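PDB 2E9Q: 11S globulin subunit beta from Cucurbita maxima, which serves as a seed storage protein, laid down as a nutrient reservoir and assembled into hexamers. Local coordinates for residues G412-L422 with A436-M446. Residues are numbered along the deposited sequence; the frame is centred on the assembly and turned at random.
Sequences GRVSQMRMLPL and AQRLKYGQQEM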
loop_
_atom_site.group_PDB
_atom_site.type_symbol
_atom_site.label_atom_id
_atom_site.label_comp_id
_atom_site.label_asym_id
_atom_site.label_seq_id
_atom_site.Cartn_x
_atom_site.Cartn_y
_atom_site.Cartn_z
ATOM N N GLY A 412 -8.554 -32.594 -8.477
ATOM C CA GLY A 412 -7.433 -33.008 -9.313
ATOM C C GLY A 412 -6.323 -33.614 -8.483
ATOM O O GLY A 412 -6.520 -33.843 -7.294
ATOM N N ARG A 413 -5.159 -33.868 -9.088
ATOM C CA ARG A 413 -4.038 -34.463 -8.349
ATOM C C ARG A 413 -3.543 -33.634 -7.171
ATOM O O ARG A 413 -3.314 -34.178 -6.089
ATOM C CB ARG A 413 -2.863 -34.763 -9.284
ATOM C CG ARG A 413 -3.015 -36.053 -10.080
ATOM C CD ARG A 413 -1.655 -36.653 -10.434
ATOM N NE ARG A 413 -0.850 -35.779 -11.287
ATOM C CZ ARG A 413 -1.127 -35.508 -12.559
ATOM N NH1 ARG A 413 -2.194 -36.038 -13.135
ATOM N NH2 ARG A 413 -0.332 -34.709 -13.258
ATOM N N VAL A 414 -3.341 -32.334 -7.377
ATOM C CA VAL A 414 -2.900 -31.465 -6.283
ATOM C C VAL A 414 -4.028 -30.470 -6.065
ATOM O O VAL A 414 -4.123 -29.456 -6.760
ATOM C CB VAL A 414 -1.574 -30.702 -6.619
ATOM C CG1 VAL A 414 -0.405 -31.676 -6.665
ATOM C CG2 VAL A 414 -1.694 -29.982 -7.952
ATOM N N SER A 415 -4.889 -30.760 -5.098
ATOM C CA SER A 415 -6.023 -29.891 -4.848
ATOM C C SER A 415 -6.440 -29.817 -3.389
ATOM O O SER A 415 -5.922 -30.531 -2.534
ATOM C CB SER A 415 -7.213 -30.347 -5.696
ATOM O OG SER A 415 -7.597 -31.663 -5.346
ATOM N N GLN A 416 -7.388 -28.927 -3.120
ATOM C CA GLN A 416 -7.899 -28.739 -1.778
ATOM C C GLN A 416 -8.605 -30.011 -1.335
ATOM O O GLN A 416 -8.478 -30.441 -0.195
ATOM C CB GLN A 416 -8.881 -27.559 -1.758
ATOM C CG GLN A 416 -8.551 -26.481 -0.728
ATOM C CD GLN A 416 -7.249 -25.746 -1.023
ATOM O OE1 GLN A 416 -6.776 -24.958 -0.203
ATOM N NE2 GLN A 416 -6.668 -25.994 -2.193
ATOM N N MET A 417 -9.340 -30.618 -2.253
ATOM C CA MET A 417 -10.078 -31.833 -1.948
ATOM C C MET A 417 -9.099 -32.949 -1.551
ATOM O O MET A 417 -9.338 -33.692 -0.597
ATOM C CB MET A 417 -10.926 -32.255 -3.150
ATOM C CG MET A 417 -12.394 -32.537 -2.817
ATOM S SD MET A 417 -13.408 -31.074 -2.443
ATOM C CE MET A 417 -13.286 -30.996 -0.662
ATOM N N ARG A 418 -7.988 -33.050 -2.279
ATOM C CA ARG A 418 -6.971 -34.064 -2.014
ATOM C C ARG A 418 -6.327 -33.887 -0.646
ATOM O O ARG A 418 -6.020 -34.862 0.034
ATOM C CB ARG A 418 -5.883 -34.005 -3.090
ATOM C CG ARG A 418 -6.361 -34.352 -4.490
ATOM C CD ARG A 418 -5.998 -35.778 -4.853
ATOM N NE ARG A 418 -6.401 -36.124 -6.212
ATOM C CZ ARG A 418 -6.034 -37.239 -6.837
ATOM N NH1 ARG A 418 -5.252 -38.119 -6.227
ATOM N NH2 ARG A 418 -6.443 -37.471 -8.074
ATOM N N MET A 419 -6.129 -32.638 -0.241
ATOM C CA MET A 419 -5.513 -32.344 1.049
ATOM C C MET A 419 -6.368 -32.744 2.251
ATOM O O MET A 419 -5.853 -33.009 3.333
ATOM C CB MET A 419 -5.215 -30.845 1.155
ATOM C CG MET A 419 -4.080 -30.354 0.278
ATOM S SD MET A 419 -2.457 -30.659 1.031
ATOM C CE MET A 419 -2.246 -29.140 1.985
ATOM N N LEU A 420 -7.677 -32.777 2.065
ATOM C CA LEU A 420 -8.574 -33.088 3.167
ATOM C C LEU A 420 -8.741 -34.564 3.465
ATOM O O LEU A 420 -8.962 -35.366 2.565
ATOM C CB LEU A 420 -9.948 -32.468 2.899
ATOM C CG LEU A 420 -9.985 -30.933 2.824
ATOM C CD1 LEU A 420 -11.208 -30.468 2.044
ATOM C CD2 LEU A 420 -9.973 -30.369 4.219
ATOM N N PRO A 421 -8.637 -34.938 4.745
ATOM C CA PRO A 421 -8.787 -36.328 5.179
ATOM C C PRO A 421 -10.156 -36.839 4.754
ATOM O O PRO A 421 -11.086 -36.046 4.592
ATOM C CB PRO A 421 -8.671 -36.230 6.698
ATOM C CG PRO A 421 -7.776 -35.044 6.895
ATOM C CD PRO A 421 -8.297 -34.065 5.881
ATOM N N LEU A 422 -10.284 -38.151 4.571
ATOM C CA LEU A 422 -11.565 -38.718 4.177
ATOM C C LEU A 422 -12.599 -38.472 5.269
ATOM O O LEU A 422 -13.757 -38.221 4.980
ATOM C CB LEU A 422 -11.440 -40.224 3.913
ATOM C CG LEU A 422 -10.815 -40.651 2.586
ATOM C CD1 LEU A 422 -10.800 -42.169 2.512
ATOM C CD2 LEU A 422 -11.618 -40.084 1.425
ATOM N N ALA A 436 -16.555 -40.491 -0.455
ATOM C CA ALA A 436 -15.561 -39.461 -0.197
ATOM C C ALA A 436 -14.291 -39.818 -0.962
ATOM O O ALA A 436 -13.569 -38.942 -1.436
ATOM C CB ALA A 436 -15.271 -39.373 1.298
ATOM N N GLN A 437 -14.035 -41.117 -1.085
ATOM C CA GLN A 437 -12.856 -41.594 -1.789
ATOM C C GLN A 437 -13.017 -41.305 -3.267
ATOM O O GLN A 437 -12.099 -40.808 -3.912
ATOM C CB GLN A 437 -12.679 -43.095 -1.579
ATOM C CG GLN A 437 -11.268 -43.574 -1.839
ATOM C CD GLN A 437 -11.127 -45.067 -1.669
ATOM O OE1 GLN A 437 -10.032 -45.574 -1.430
ATOM N NE2 GLN A 437 -12.233 -45.785 -1.805
ATOM N N ARG A 438 -14.194 -41.616 -3.798
ATOM C CA ARG A 438 -14.480 -41.375 -5.209
ATOM C C ARG A 438 -14.456 -39.876 -5.502
ATOM O O ARG A 438 -14.079 -39.441 -6.589
ATOM C CB ARG A 438 -15.850 -41.972 -5.572
ATOM C CG ARG A 438 -16.404 -41.530 -6.932
ATOM C CD ARG A 438 -17.144 -42.672 -7.652
ATOM N NE ARG A 438 -18.329 -43.161 -6.941
ATOM C CZ ARG A 438 -19.518 -42.562 -6.949
ATOM N NH1 ARG A 438 -19.703 -41.442 -7.637
ATOM N NH2 ARG A 438 -20.531 -43.091 -6.267
ATOM N N LEU A 439 -14.846 -39.088 -4.510
ATOM C CA LEU A 439 -14.883 -37.644 -4.663
ATOM C C LEU A 439 -13.478 -37.047 -4.776
ATOM O O LEU A 439 -13.192 -36.305 -5.720
ATOM C CB LEU A 439 -15.627 -37.028 -3.472
ATOM C CG LEU A 439 -16.031 -35.551 -3.507
ATOM C CD1 LEU A 439 -14.807 -34.665 -3.375
ATOM C CD2 LEU A 439 -16.784 -35.269 -4.800
ATOM N N LYS A 440 -12.600 -37.377 -3.826
ATOM C CA LYS A 440 -11.243 -36.826 -3.837
ATOM C C LYS A 440 -10.215 -37.484 -4.747
ATOM O O LYS A 440 -9.193 -36.869 -5.050
ATOM C CB LYS A 440 -10.669 -36.759 -2.418
ATOM C CG LYS A 440 -10.275 -38.083 -1.818
ATOM C CD LYS A 440 -9.684 -37.915 -0.412
ATOM C CE LYS A 440 -8.317 -37.252 -0.415
ATOM N NZ LYS A 440 -7.690 -37.297 0.949
ATOM N N TYR A 441 -10.457 -38.714 -5.190
ATOM C CA TYR A 441 -9.489 -39.378 -6.073
ATOM C C TYR A 441 -10.056 -39.658 -7.453
ATOM O O TYR A 441 -9.402 -40.301 -8.278
ATOM C CB TYR A 441 -9.009 -40.692 -5.458
ATOM C CG TYR A 441 -8.366 -40.539 -4.104
ATOM C CD1 TYR A 441 -7.243 -39.737 -3.932
ATOM C CD2 TYR A 441 -8.886 -41.190 -2.992
ATOM C CE1 TYR A 441 -6.650 -39.585 -2.675
ATOM C CE2 TYR A 441 -8.305 -41.046 -1.733
ATOM C CZ TYR A 441 -7.189 -40.243 -1.584
ATOM O OH TYR A 441 -6.621 -40.088 -0.343
ATOM N N GLY A 442 -11.272 -39.173 -7.696
ATOM C CA GLY A 442 -11.923 -39.388 -8.976
ATOM C C GLY A 442 -11.227 -38.714 -10.141
ATOM O O GLY A 442 -11.002 -39.337 -11.173
ATOM N N GLN A 443 -10.892 -37.439 -9.991
ATOM C CA GLN A 443 -10.211 -36.707 -11.057
ATOM C C GLN A 443 -8.707 -36.892 -10.898
ATOM O O GLN A 443 -8.132 -36.566 -9.849
ATOM C CB GLN A 443 -10.542 -35.214 -10.994
ATOM C CG GLN A 443 -9.956 -34.420 -12.150
ATOM C CD GLN A 443 -10.715 -34.645 -13.437
ATOM O OE1 GLN A 443 -10.235 -34.324 -14.523
ATOM N NE2 GLN A 443 -11.920 -35.188 -13.320
ATOM N N GLN A 444 -8.072 -37.407 -11.946
ATOM C CA GLN A 444 -6.639 -37.654 -11.916
ATOM C C GLN A 444 -5.811 -36.605 -12.653
ATOM O O GLN A 444 -4.608 -36.485 -12.419
ATOM C CB GLN A 444 -6.328 -39.049 -12.468
ATOM C CG GLN A 444 -6.704 -40.184 -11.522
ATOM C CD GLN A 444 -5.956 -40.133 -10.197
ATOM O OE1 GLN A 444 -6.097 -41.023 -9.357
ATOM N NE2 GLN A 444 -5.157 -39.089 -10.004
ATOM N N GLU A 445 -6.449 -35.845 -13.538
ATOM C CA GLU A 445 -5.748 -34.805 -14.276
ATOM C C GLU A 445 -5.440 -33.588 -13.393
ATOM O O GLU A 445 -5.685 -33.617 -12.184
ATOM C CB GLU A 445 -6.559 -34.409 -15.505
ATOM C CG GLU A 445 -6.694 -35.551 -16.499
ATOM C CD GLU A 445 -6.864 -35.068 -17.925
ATOM O OE1 GLU A 445 -6.751 -35.893 -18.857
ATOM O OE2 GLU A 445 -7.111 -33.859 -18.118
ATOM N N MET A 446 -4.896 -32.526 -13.983
ATOM C CA MET A 446 -4.547 -31.347 -13.189
ATOM C C MET A 446 -5.385 -30.095 -13.462
ATOM O O MET A 446 -6.612 -30.149 -13.428
ATOM C CB MET A 446 -3.064 -31.024 -13.362
ATOM C CG MET A 446 -2.456 -30.321 -12.159
ATOM S SD MET A 446 -2.399 -31.399 -10.702
ATOM C CE MET A 446 -4.009 -31.066 -9.906
#
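The guanidinium of Arg418 lies between Tyr441 and Arg413: Tyr441 CA sits over the centre of one face, and Arg413 CA over the opposite face, displaced toward the rim. At its edge, the carbonyl of Gln443 takes a 2.6 Å hydrogen bond from Arg418 NH2, with the acceptor only 7° out of the guanidinium plane. The Tyr441 ring stands nearly perpendicular to this group, planes 80° apart, and receives Arg418 NH1 at its edge, 3.4 Å from Tyr441 CD1; Lys440 CG covers the centre of one ring face. A leucine in place of Arg418 would probably leave the Gln443 carbonyl without this donor and open a gap between Tyr441 and Arg413.

Lys440 extends to the C-terminal end of the short helix 416-419. With chi1 at 73°, its CG is wedged between the backbone N and carbonyl carbon, and a bend at chi3 carries NZ to Leu420 O at 2.8 Å and Arg418 O at 3.1 Å, both approached from above the carbonyl plane. The lysine thereby ties down the carbonyl end of that helix. These segments belong to the helical region between strands 407-409 and 448-449, which both pair with strand 334-340 of the C-terminal cupin barrel, and here it meets another subunit: Asp123 of the second subunit forms a salt bridge with Lys440 and a hydrogen bond with Tyr441 OH.

Leu422 CD2 presses crosswise on the lysine stem, 3.4 Å from Lys440 CD, and also touches the Ala436 methyl. Met417 CG probably packs against Leu439 CD1, on the flank that faces helix 422-429. Toward the barrel, Arg413 N bonds to Glu445 O at 3.2 Å, while Met446, its chain doubly bent, brings SD against Val414 CG2.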